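PDB 4KRR: Wnt inhibitor of Dorsal protein from Drosophila melanogaster, which probably binds frizzled receptors as a secreted Wnt signalling ligand, represented in this structure by its N-terminal domain and linker. Local coordinates for residues A[46-51]-A[113-118]; A[170-175]-A[194-199]. One frame throughout, in Å; residues are numbered along the deposited sequence.

Interaction 1 of 2, residues A[46-51]-A[113-118]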
ATOM      1  N   PRO A  46       1.645 -15.472  -4.693  1.00 35.02           N
ATOM      2  CA  PRO A  46       0.431 -14.756  -5.101  1.00 33.14           C
ATOM      3  C   PRO A  46      -0.166 -15.300  -6.390  1.00 40.12           C
ATOM      4  O   PRO A  46       0.565 -15.716  -7.287  1.00 36.83           O
ATOM      5  CB  PRO A  46       0.925 -13.318  -5.300  1.00 37.90           C
ATOM      6  CG  PRO A  46       2.367 -13.458  -5.626  1.00 41.51           C
ATOM      7  CD  PRO A  46       2.855 -14.643  -4.839  1.00 52.17           C
ATOM      8  N   GLU A  47      -1.492 -15.308  -6.465  1.00 41.40           N
ATOM      9  CA  GLU A  47      -2.185 -15.685  -7.687  1.00 44.69           C
ATOM     10  C   GLU A  47      -2.092 -14.528  -8.672  1.00 55.76           C
ATOM     11  O   GLU A  47      -2.575 -13.430  -8.394  1.00 62.90           O
ATOM     12  CB  GLU A  47      -3.649 -16.008  -7.391  1.00 42.28           C
ATOM     13  CG  GLU A  47      -4.490 -16.231  -8.630  1.00 46.69           C
ATOM     14  CD  GLU A  47      -4.035 -17.429  -9.430  1.00 52.68           C
ATOM     15  OE1 GLU A  47      -3.658 -18.447  -8.810  1.00 56.85           O
ATOM     16  OE2 GLU A  47      -4.052 -17.350 -10.678  1.00 49.43           O
ATOM     17  N   GLU A  48      -1.468 -14.771  -9.819  1.00 58.19           N
ATOM     18  CA  GLU A  48      -1.215 -13.699 -10.774  1.00 64.07           C
ATOM     19  C   GLU A  48      -1.869 -13.940 -12.131  1.00 55.95           C
ATOM     20  O   GLU A  48      -1.882 -13.055 -12.987  1.00 64.55           O
ATOM     21  CB  GLU A  48       0.291 -13.466 -10.930  1.00 74.22           C
ATOM     22  CG  GLU A  48       0.969 -12.972  -9.656  1.00 87.77           C
ATOM     23  CD  GLU A  48       2.448 -12.696  -9.842  1.00 94.46           C
ATOM     24  OE1 GLU A  48       3.102 -13.436 -10.608  1.00 91.23           O
ATOM     25  OE2 GLU A  48       2.955 -11.737  -9.221  1.00 99.00           O
ATOM     26  N   ASN A  49      -2.416 -15.134 -12.324  1.00 45.12           N
ATOM     27  CA  ASN A  49      -3.093 -15.452 -13.575  1.00 54.93           C
ATOM     28  C   ASN A  49      -4.561 -15.042 -13.546  1.00 58.91           C
ATOM     29  O   ASN A  49      -5.040 -14.351 -14.443  1.00 66.69           O
ATOM     30  CB  ASN A  49      -2.954 -16.938 -13.907  1.00 41.58           C
ATOM     31  CG  ASN A  49      -1.513 -17.349 -14.136  1.00 69.68           C
ATOM     32  OD1 ASN A  49      -1.028 -18.312 -13.544  1.00 90.13           O
ATOM     33  ND2 ASN A  49      -0.819 -16.613 -14.996  1.00 64.63           N
ATOM     34  N   SER A  50      -5.271 -15.463 -12.507  1.00 47.63           N
ATOM     35  CA  SER A  50      -6.680 -15.118 -12.372  1.00 46.64           C
ATOM     36  C   SER A  50      -7.038 -14.869 -10.912  1.00 42.25           C
ATOM     37  O   SER A  50      -7.690 -15.698 -10.280  1.00 38.54           O
ATOM     38  CB  SER A  50      -7.558 -16.228 -12.956  1.00 53.55           C
ATOM     39  OG  SER A  50      -8.929 -15.879 -12.894  1.00 70.66           O
ATOM     40  N   PRO A  51      -6.617 -13.717 -10.371  1.00 38.88           N
ATOM     41  CA  PRO A  51      -6.824 -13.422  -8.951  1.00 28.15           C
ATOM     42  C   PRO A  51      -8.283 -13.140  -8.620  1.00 31.36           C
ATOM     43  O   PRO A  51      -8.992 -12.518  -9.416  1.00 34.26           O
ATOM     44  CB  PRO A  51      -5.987 -12.161  -8.735  1.00 28.00           C
ATOM     45  CG  PRO A  51      -5.969 -11.498 -10.064  1.00 41.20           C
ATOM     46  CD  PRO A  51      -5.946 -12.607 -11.075  1.00 31.70           C
ATOM     47  N   GLY A 113      -1.756  -7.339 -16.825  1.00 39.31           N
ATOM     48  CA  GLY A 113      -3.122  -7.758 -16.572  1.00 38.39           C
ATOM     49  C   GLY A 113      -3.735  -7.028 -15.389  1.00 36.03           C
ATOM     50  O   GLY A 113      -3.563  -5.819 -15.237  1.00 37.40           O
ATOM     51  N   ALA A 114      -4.442  -7.771 -14.545  1.00 37.66           N
ATOM     52  CA  ALA A 114      -5.092  -7.201 -13.371  1.00 39.90           C
ATOM     53  C   ALA A 114      -4.061  -6.739 -12.348  1.00 36.74           C
ATOM     54  O   ALA A 114      -4.223  -5.697 -11.716  1.00 42.64           O
ATOM     55  CB  ALA A 114      -6.036  -8.217 -12.746  1.00 33.99           C
ATOM     56  N   ILE A 115      -3.001  -7.529 -12.197  1.00 43.82           N
ATOM     57  CA  ILE A 115      -1.921  -7.216 -11.267  1.00 42.12           C
ATOM     58  C   ILE A 115      -1.294  -5.856 -11.560  1.00 39.53           C
ATOM     59  O   ILE A 115      -1.152  -5.026 -10.663  1.00 42.43           O
ATOM     60  CB  ILE A 115      -0.823  -8.294 -11.305  1.00 44.44           C
ATOM     61  CG1 ILE A 115      -1.398  -9.653 -10.905  1.00 54.72           C
ATOM     62  CG2 ILE A 115       0.327  -7.916 -10.388  1.00 50.30           C
ATOM     63  CD1 ILE A 115      -1.965  -9.686  -9.504  1.00 53.78           C
ATOM     64  N   GLY A 116      -0.929  -5.634 -12.819  1.00 39.14           N
ATOM     65  CA  GLY A 116      -0.314  -4.385 -13.228  1.00 36.42           C
ATOM     66  C   GLY A 116      -1.204  -3.186 -12.966  1.00 41.44           C
ATOM     67  O   GLY A 116      -0.745  -2.154 -12.476  1.00 37.47           O
ATOM     68  N   HIS A 117      -2.486  -3.324 -13.289  1.00 36.29           N
ATOM     69  CA  HIS A 117      -3.437  -2.238 -13.099  1.00 42.43           C
ATOM     70  C   HIS A 117      -3.596  -1.901 -11.624  1.00 31.22           C
ATOM     71  O   HIS A 117      -3.637  -0.730 -11.248  1.00 34.17           O
ATOM     72  CB  HIS A 117      -4.798  -2.599 -13.689  1.00 40.28           C
ATOM     73  CG  HIS A 117      -5.873  -1.612 -13.363  1.00 42.52           C
ATOM     74  ND1 HIS A 117      -5.987  -0.396 -14.000  1.00 42.42           N
ATOM     75  CD2 HIS A 117      -6.878  -1.655 -12.454  1.00 35.72           C
ATOM     76  CE1 HIS A 117      -7.018   0.266 -13.504  1.00 45.61           C
ATOM     77  NE2 HIS A 117      -7.576  -0.477 -12.566  1.00 38.87           N
ATOM     78  N   ASN A 118      -3.685  -2.935 -10.795  1.00 27.71           N
ATOM     79  CA  ASN A 118      -3.911  -2.745  -9.367  1.00 37.47           C
ATOM     80  C   ASN A 118      -2.730  -2.085  -8.668  1.00 39.88           C
ATOM     81  O   ASN A 118      -2.909  -1.326  -7.721  1.00 32.80           O
ATOM     82  CB  ASN A 118      -4.267  -4.072  -8.691  1.00 25.26           C
ATOM     83  CG  ASN A 118      -5.639  -4.580  -9.095  1.00 34.65           C
ATOM     84  OD1 ASN A 118      -6.497  -3.806  -9.525  1.00 31.48           O
ATOM     85  ND2 ASN A 118      -5.855  -5.883  -8.959  1.00 27.34           N
TER
HETATM   86  O   HOH W   1      -3.322 -10.375 -14.050  1.00 57.21           O
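I115 lies against the backbone of E47 and E48, supplying most of what segment 113-118 offers to the 46-51 loop. Its CG1 points away from the residue's own C=O (chi1 -61°), which brings this methylene to 4.0 Å from E48 O. A second bend, with chi2 also near -61°, carries CD1 along the loop to 4.0 Å from E47 O. The same methyl comes within 4.4 Å of P51 CG, the projecting corner of the proline ring. That corner meets a second methyl as well, A114 CB at 4.2 Å, so P51 fits against two successive residues near the N-terminal end of the helix. The example illustrates how an irregular connection can be packed onto a helical domain with no direct hydrogen bond between the two segments: in this N-terminal Wnt domain, loop 46-51, linking helices 36-44 and 53-75, is laid on 113-118 largely by van der Waals contacts of I115 and P51, with a water between the backbones. That water accepts a weak hydrogen bond from A114 N and lies 3.2 Å from E48 O, toward which it can donate. E48 contributes through the root of its side chain, CB lying beside I115 CG1. Beyond CG the chain is extended and poorly ordered, and its carboxylate makes a long, weak ion pair with R119. The carboxylate of E47 turns instead into its own loop. Its OE2 accepts a nearly straight bond from S50 N (2.9 Å, 170°) through the anti lone pair, with a weaker one from N49 N at 3.2 Å, bracing the turn that leads into P51. At the turn's end, S50 OG is hydrogen-bonded to Q198, while N118 OD1, farther along the helix, accepts a hydrogen bond from V195 N.

Interaction 2 of 2, residues A[170-175]-A[194-199]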
ATOM      1  N   ASP A 170     -14.242  -3.308  -1.725  1.00 35.19           N
ATOM      2  CA  ASP A 170     -15.698  -3.440  -1.796  1.00 37.28           C
ATOM      3  C   ASP A 170     -16.232  -3.065  -3.174  1.00 39.67           C
ATOM      4  O   ASP A 170     -17.198  -3.657  -3.653  1.00 40.56           O
ATOM      5  CB  ASP A 170     -16.383  -2.557  -0.746  1.00 37.13           C
ATOM      6  CG  ASP A 170     -16.111  -3.009   0.678  1.00 42.93           C
ATOM      7  OD1 ASP A 170     -15.756  -4.188   0.884  1.00 36.19           O
ATOM      8  OD2 ASP A 170     -16.265  -2.178   1.596  1.00 40.79           O
ATOM      9  N   ASP A 171     -15.604  -2.075  -3.801  1.00 42.05           N
ATOM     10  CA  ASP A 171     -16.089  -1.537  -5.068  1.00 41.04           C
ATOM     11  C   ASP A 171     -15.299  -2.056  -6.265  1.00 42.61           C
ATOM     12  O   ASP A 171     -15.347  -1.471  -7.348  1.00 42.79           O
ATOM     13  CB  ASP A 171     -16.040  -0.008  -5.043  1.00 32.93           C
ATOM     14  CG  ASP A 171     -16.935   0.587  -3.973  1.00 43.31           C
ATOM     15  OD1 ASP A 171     -18.009   0.009  -3.702  1.00 41.15           O
ATOM     16  OD2 ASP A 171     -16.563   1.634  -3.404  1.00 49.55           O
ATOM     17  N   ALA A 172     -14.576  -3.154  -6.067  1.00 39.14           N
ATOM     18  CA  ALA A 172     -13.733  -3.723  -7.114  1.00 35.40           C
ATOM     19  C   ALA A 172     -14.543  -4.190  -8.321  1.00 40.96           C
ATOM     20  O   ALA A 172     -15.690  -4.622  -8.183  1.00 37.89           O
ATOM     21  CB  ALA A 172     -12.902  -4.870  -6.557  1.00 35.93           C
ATOM     22  N   ILE A 173     -13.938  -4.103  -9.502  1.00 47.34           N
ATOM     23  CA  ILE A 173     -14.604  -4.499 -10.738  1.00 44.05           C
ATOM     24  C   ILE A 173     -14.144  -5.875 -11.196  1.00 39.79           C
ATOM     25  O   ILE A 173     -12.943  -6.139 -11.292  1.00 36.01           O
ATOM     26  CB  ILE A 173     -14.321  -3.499 -11.872  1.00 47.03           C
ATOM     27  CG1 ILE A 173     -14.650  -2.075 -11.425  1.00 42.31           C
ATOM     28  CG2 ILE A 173     -15.104  -3.875 -13.129  1.00 37.08           C
ATOM     29  CD1 ILE A 173     -14.272  -1.020 -12.439  1.00 40.23           C
ATOM     30  N   GLN A 174     -15.099  -6.751 -11.484  1.00 31.49           N
ATOM     31  CA  GLN A 174     -14.766  -8.073 -11.991  1.00 40.60           C
ATOM     32  C   GLN A 174     -14.627  -8.052 -13.507  1.00 42.46           C
ATOM     33  O   GLN A 174     -15.463  -7.487 -14.214  1.00 40.14           O
ATOM     34  CB  GLN A 174     -15.805  -9.110 -11.566  1.00 38.93           C
ATOM     35  CG  GLN A 174     -15.395 -10.537 -11.894  1.00 41.38           C
ATOM     36  CD  GLN A 174     -16.237 -11.565 -11.169  1.00 47.55           C
ATOM     37  OE1 GLN A 174     -17.229 -11.229 -10.524  1.00 47.36           O
ATOM     38  NE2 GLN A 174     -15.843 -12.830 -11.269  1.00 50.12           N
ATOM     39  N   LEU A 175     -13.562  -8.673 -13.999  1.00 43.96           N
ATOM     40  CA  LEU A 175     -13.280  -8.700 -15.426  1.00 47.14           C
ATOM     41  C   LEU A 175     -13.572 -10.075 -16.004  1.00 47.35           C
ATOM     42  O   LEU A 175     -13.267 -11.095 -15.387  1.00 41.58           O
ATOM     43  CB  LEU A 175     -11.820  -8.331 -15.685  1.00 37.29           C
ATOM     44  CG  LEU A 175     -11.336  -7.002 -15.102  1.00 40.90           C
ATOM     45  CD1 LEU A 175      -9.871  -6.784 -15.444  1.00 26.59           C
ATOM     46  CD2 LEU A 175     -12.189  -5.847 -15.607  1.00 41.17           C
ATOM     47  N   LEU A 194      -9.942  -1.018  -8.208  1.00 33.33           N
ATOM     48  CA  LEU A 194      -9.226  -2.284  -8.254  1.00 37.91           C
ATOM     49  C   LEU A 194      -9.996  -3.251  -9.141  1.00 43.09           C
ATOM     50  O   LEU A 194     -11.219  -3.152  -9.262  1.00 36.85           O
ATOM     51  CB  LEU A 194      -9.083  -2.873  -6.850  1.00 37.24           C
ATOM     52  CG  LEU A 194      -8.217  -2.110  -5.847  1.00 40.05           C
ATOM     53  CD1 LEU A 194      -8.417  -2.669  -4.442  1.00 29.20           C
ATOM     54  CD2 LEU A 194      -6.752  -2.183  -6.249  1.00 40.21           C
ATOM     55  N   VAL A 195      -9.285  -4.183  -9.764  1.00 34.94           N
ATOM     56  CA  VAL A 195      -9.933  -5.177 -10.608  1.00 36.62           C
ATOM     57  C   VAL A 195      -9.554  -6.592 -10.195  1.00 31.16           C
ATOM     58  O   VAL A 195      -8.455  -6.831  -9.697  1.00 35.49           O
ATOM     59  CB  VAL A 195      -9.597  -4.970 -12.107  1.00 34.03           C
ATOM     60  CG1 VAL A 195     -10.129  -3.629 -12.593  1.00 28.95           C
ATOM     61  CG2 VAL A 195      -8.097  -5.079 -12.347  1.00 29.16           C
ATOM     62  N   PHE A 196     -10.481  -7.523 -10.388  1.00 29.98           N
ATOM     63  CA  PHE A 196     -10.207  -8.940 -10.187  1.00 32.25           C
ATOM     64  C   PHE A 196     -10.868  -9.734 -11.302  1.00 36.17           C
ATOM     65  O   PHE A 196     -11.652  -9.185 -12.079  1.00 36.01           O
ATOM     66  CB  PHE A 196     -10.678  -9.419  -8.806  1.00 25.17           C
ATOM     67  CG  PHE A 196     -12.169  -9.381  -8.615  1.00 31.87           C
ATOM     68  CD1 PHE A 196     -12.811  -8.192  -8.305  1.00 28.54           C
ATOM     69  CD2 PHE A 196     -12.922 -10.539  -8.716  1.00 39.12           C
ATOM     70  CE1 PHE A 196     -14.180  -8.158  -8.122  1.00 33.25           C
ATOM     71  CE2 PHE A 196     -14.291 -10.511  -8.531  1.00 38.80           C
ATOM     72  CZ  PHE A 196     -14.919  -9.321  -8.233  1.00 38.41           C
ATOM     73  N   MET A 197     -10.554 -11.023 -11.381  1.00 36.32           N
ATOM     74  CA  MET A 197     -11.007 -11.840 -12.502  1.00 44.41           C
ATOM     75  C   MET A 197     -11.822 -13.054 -12.063  1.00 51.27           C
ATOM     76  O   MET A 197     -12.835 -13.386 -12.679  1.00 63.79           O
ATOM     77  CB  MET A 197      -9.806 -12.280 -13.345  1.00 38.52           C
ATOM     78  CG  MET A 197      -9.044 -11.113 -13.967  1.00 41.94           C
ATOM     79  SD  MET A 197      -7.400 -11.537 -14.571  1.00 55.38           S
ATOM     80  CE  MET A 197      -7.783 -12.854 -15.725  1.00 65.70           C
ATOM     81  N   GLN A 198     -11.385 -13.707 -10.994  1.00 42.85           N
ATOM     82  CA  GLN A 198     -11.997 -14.960 -10.570  1.00 39.07           C
ATOM     83  C   GLN A 198     -13.010 -14.765  -9.449  1.00 47.18           C
ATOM     84  O   GLN A 198     -12.872 -13.866  -8.620  1.00 43.55           O
ATOM     85  CB  GLN A 198     -10.917 -15.945 -10.116  1.00 38.36           C
ATOM     86  CG  GLN A 198     -11.417 -17.363  -9.881  1.00 60.04           C
ATOM     87  CD  GLN A 198     -11.524 -18.159 -11.163  1.00 81.16           C
ATOM     88  OE1 GLN A 198     -12.186 -19.196 -11.212  1.00100.17           O
ATOM     89  NE2 GLN A 198     -10.861 -17.682 -12.210  1.00 80.22           N
ATOM     90  N   ASP A 199     -14.030 -15.617  -9.430  1.00 53.14           N
ATOM     91  CA  ASP A 199     -14.961 -15.658  -8.313  1.00 57.86           C
ATOM     92  C   ASP A 199     -14.255 -16.177  -7.068  1.00 53.19           C
ATOM     93  O   ASP A 199     -13.250 -16.886  -7.158  1.00 48.84           O
ATOM     94  CB  ASP A 199     -16.163 -16.548  -8.636  1.00 51.99           C
ATOM     95  CG  ASP A 199     -17.171 -15.864  -9.535  1.00 60.02           C
ATOM     96  OD1 ASP A 199     -17.130 -14.620  -9.634  1.00 74.33           O
ATOM     97  OD2 ASP A 199     -18.014 -16.567 -10.133  1.00 61.84           O
TER
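F196 and Q174 form the densest part of this contact, where the aliphatic part of the glutamine lies over one face of the phenylalanine ring. Q174 CB is 3.9 Å from the ring centroid, a CH-pi contact, while A172 CB meets the ring edge at CD1, 3.8 Å away. In F196 a chi1 of 66° tucks CG in between the two backbone arms, bringing the ring across the neighbouring strand; R53 and V56 of helix 53-75 also touch it. With an alanine here, Q174 CB would probably lose the surface it rests on and A172 a neighbour, opening a gap beside helix 53-75. On the sheet face that carries I173 and V195, L175 CD1 lies 3.8 Å from V195 CB. The looser, exposed margin is polar. There Q174, extended beyond CG, donates from NE2 to D199 OD1 at 2.7 Å, approaching from above the carboxylate plane, and makes only a weak bond to M197 O. Between the two faces, the backbone bonds I173 N to L194 O (2.9 Å), F196 N to I173 O and L175 N to F196 O define a minimal two-stranded parallel sheet, its strands 173-174 and 195-196 joined by a helix-free connection.

Overall arrangement
From the N terminus, after helices 8-26 and 36-44 the chain enters the 46-51 loop, and interaction 1 closes, when helix 113-127 returns to this loop, a span of 61 residues holding helices 53-75 and 97-107. After the antiparallel hairpin 130-136/149-155 and helix 158-170, interaction 2 closes a much shorter loop of 18 residues without helix or strand. The two closures follow in series, neither nesting nor crossing, yet they meet in space with centres about 10 Å apart. Segment 194-199 joins them: it touches both halves of interaction 1, and backbone hydrogen bonds of P51 with M197 and Q198 help tie the C-terminal strand pair to the helical domain.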